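Local coordinates for protein rRNA N-glycosidase (Bougainvillea spectabilis, PDB 3CTK) that belongs to the plant ribosome-inactivating proteins, a family whose members share a common fold, at residues 130-135 with 160-165. Sequence-based numbering, arbitrary orientation.
Sequences LGVYKL and IQMVSE
Met-162 reaches from its helix to the start of helix 132-142 and lies against the backbone of Gly-131, the N-cap residue. CG stands anti to the carbonyl carbon (chi1 -68°) and the chain runs straight to SD, where a bend at chi3 (70°) lays the methyl against the backbone. Met-162 SD lies 3.4 Å from Gly-131 N, an N-H···S angle of 146° marking a weak hydrogen bond. The sulfur is almost as near the other end of this residue, with Met-162 SD 3.5 Å from Gly-131 O. Beyond it, Met-162 CE sits 3.4 Å from Gly-131 C and 3.6 Å from Val-132 N, so the thioether tip rests on the peptide joining these residues. Gly-131 O receives the first helical bond, from Leu-135 N at 2.8 Å.

Packing slackens away from this centre. Leu-135 CB approaches Met-162 SD at 4.1 Å, and Val-132 CG2 meets Met-162 CE only at 4.3 Å. On another side of the methionine, Leu-130 and Gln-161 cross at about a right angle, the leucine's two methyl groups lying against the end of the glutamine. All six touching residues are buried; the solvent side begins on the far face of helix 132-142, where Tyr-133 is exposed. Partly exposed Lys-134 starts toward helix 149-168, then carries its NZ away to a salt bridge with Glu-129.

The contact thus ties the N-terminal end of helix 132-142 to the long helix 149-168 in the helical core of the ribosome-inactivating fold. Leu-135 extends the interface onto Phe-155, Ile-158 and Val-159, Leu-130 also packs on Phe-185 and Pro-187, and Ile-160 faces helix 114-121 and strand 70-78.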
loop_
_atom_site.group_PDB
_atom_site.type_symbol
_atom_site.label_atom_id
_atom_site.label_comp_id
_atom_site.label_asym_id
_atom_site.label_seq_id
_atom_site.Cartn_x
_atom_site.Cartn_y
_atom_site.Cartn_z
ATOM N N LEU A 130 6.366 5.711 -10.926
ATOM C CA LEU A 130 6.561 5.484 -9.501
ATOM C C LEU A 130 8.033 5.733 -9.181
ATOM O O LEU A 130 8.882 5.719 -10.074
ATOM C CB LEU A 130 6.191 4.045 -9.143
ATOM C CG LEU A 130 4.770 3.604 -9.501
ATOM C CD1 LEU A 130 4.608 2.115 -9.206
ATOM C CD2 LEU A 130 3.763 4.419 -8.705
ATOM N N GLY A 131 8.330 5.947 -7.907
ATOM C CA GLY A 131 9.701 6.199 -7.505
ATOM C C GLY A 131 9.760 7.223 -6.395
ATOM O O GLY A 131 8.805 7.964 -6.177
ATOM N N VAL A 132 10.884 7.276 -5.691
ATOM C CA VAL A 132 11.037 8.213 -4.588
ATOM C C VAL A 132 10.888 9.675 -4.994
ATOM O O VAL A 132 10.248 10.458 -4.286
ATOM C CB VAL A 132 12.397 8.005 -3.886
ATOM C CG1 VAL A 132 12.665 9.133 -2.908
ATOM C CG2 VAL A 132 12.390 6.669 -3.160
ATOM N N TYR A 133 11.468 10.047 -6.132
ATOM C CA TYR A 133 11.392 11.428 -6.601
ATOM C C TYR A 133 9.970 11.775 -7.022
ATOM O O TYR A 133 9.475 12.871 -6.739
ATOM C CB TYR A 133 12.338 11.652 -7.784
ATOM C CG TYR A 133 12.531 13.117 -8.122
ATOM C CD1 TYR A 133 13.326 13.935 -7.320
ATOM C CD2 TYR A 133 11.880 13.696 -9.213
ATOM C CE1 TYR A 133 13.470 15.298 -7.595
ATOM C CE2 TYR A 133 12.017 15.058 -9.497
ATOM C CZ TYR A 133 12.811 15.851 -8.682
ATOM O OH TYR A 133 12.941 17.197 -8.944
ATOM N N LYS A 134 9.317 10.841 -7.708
ATOM C CA LYS A 134 7.946 11.055 -8.152
ATOM C C LYS A 134 7.025 11.159 -6.944
ATOM O O LYS A 134 6.094 11.960 -6.938
ATOM C CB LYS A 134 7.496 9.908 -9.059
ATOM C CG LYS A 134 8.257 9.838 -10.381
ATOM C CD LYS A 134 8.016 11.076 -11.242
ATOM C CE LYS A 134 8.772 10.977 -12.564
ATOM N NZ LYS A 134 8.539 12.163 -13.439
ATOM N N LEU A 135 7.280 10.345 -5.922
ATOM C CA LEU A 135 6.454 10.391 -4.721
ATOM C C LEU A 135 6.626 11.758 -4.070
ATOM O O LEU A 135 5.647 12.390 -3.681
ATOM C CB LEU A 135 6.844 9.275 -3.745
ATOM C CG LEU A 135 6.125 9.256 -2.389
ATOM C CD1 LEU A 135 4.619 9.147 -2.586
ATOM C CD2 LEU A 135 6.645 8.088 -1.562
ATOM N N ILE A 160 0.198 4.196 -2.472
ATOM C CA ILE A 160 -0.407 2.888 -2.237
ATOM C C ILE A 160 0.449 1.777 -2.848
ATOM O O ILE A 160 0.660 0.728 -2.233
ATOM C CB ILE A 160 -1.841 2.811 -2.826
ATOM C CG1 ILE A 160 -2.794 3.652 -1.968
ATOM C CG2 ILE A 160 -2.305 1.365 -2.887
ATOM C CD1 ILE A 160 -4.190 3.809 -2.551
ATOM N N GLN A 161 0.955 2.008 -4.053
ATOM C CA GLN A 161 1.777 0.997 -4.705
ATOM C C GLN A 161 3.180 0.880 -4.101
ATOM O O GLN A 161 3.700 -0.227 -3.945
ATOM C CB GLN A 161 1.874 1.292 -6.201
ATOM C CG GLN A 161 0.524 1.377 -6.898
ATOM C CD GLN A 161 0.671 1.525 -8.398
ATOM O OE1 GLN A 161 0.987 0.565 -9.095
ATOM N NE2 GLN A 161 0.460 2.737 -8.898
ATOM N N MET A 162 3.792 2.008 -3.753
ATOM C CA MET A 162 5.137 1.986 -3.178
ATOM C C MET A 162 5.188 1.534 -1.723
ATOM O O MET A 162 6.241 1.103 -1.245
ATOM C CB MET A 162 5.797 3.366 -3.297
ATOM C CG MET A 162 6.120 3.774 -4.723
ATOM S SD MET A 162 6.986 5.357 -4.810
ATOM C CE MET A 162 8.602 4.914 -4.113
ATOM N N VAL A 163 4.065 1.626 -1.018
ATOM C CA VAL A 163 4.044 1.222 0.385
ATOM C C VAL A 163 3.193 -0.017 0.660
ATOM O O VAL A 163 3.722 -1.060 1.041
ATOM C CB VAL A 163 3.556 2.374 1.293
ATOM C CG1 VAL A 163 3.583 1.929 2.753
ATOM C CG2 VAL A 163 4.450 3.605 1.101
ATOM N N SER A 164 1.881 0.094 0.470
ATOM C CA SER A 164 0.985 -1.032 0.721
ATOM C C SER A 164 1.262 -2.255 -0.148
ATOM O O SER A 164 1.412 -3.366 0.368
ATOM C CB SER A 164 -0.471 -0.616 0.520
ATOM O OG SER A 164 -0.851 0.368 1.460
ATOM N N GLU A 165 1.318 -2.062 -1.461
ATOM C CA GLU A 165 1.553 -3.185 -2.368
ATOM C C GLU A 165 2.946 -3.789 -2.187
ATOM O O GLU A 165 3.124 -5.002 -2.327
ATOM C CB GLU A 165 1.346 -2.746 -3.823
ATOM C CG GLU A 165 -0.030 -2.133 -4.104
ATOM C CD GLU A 165 -1.178 -3.137 -4.040
ATOM O OE1 GLU A 165 -0.990 -4.246 -3.492
ATOM O OE2 GLU A 165 -2.282 -2.804 -4.530
#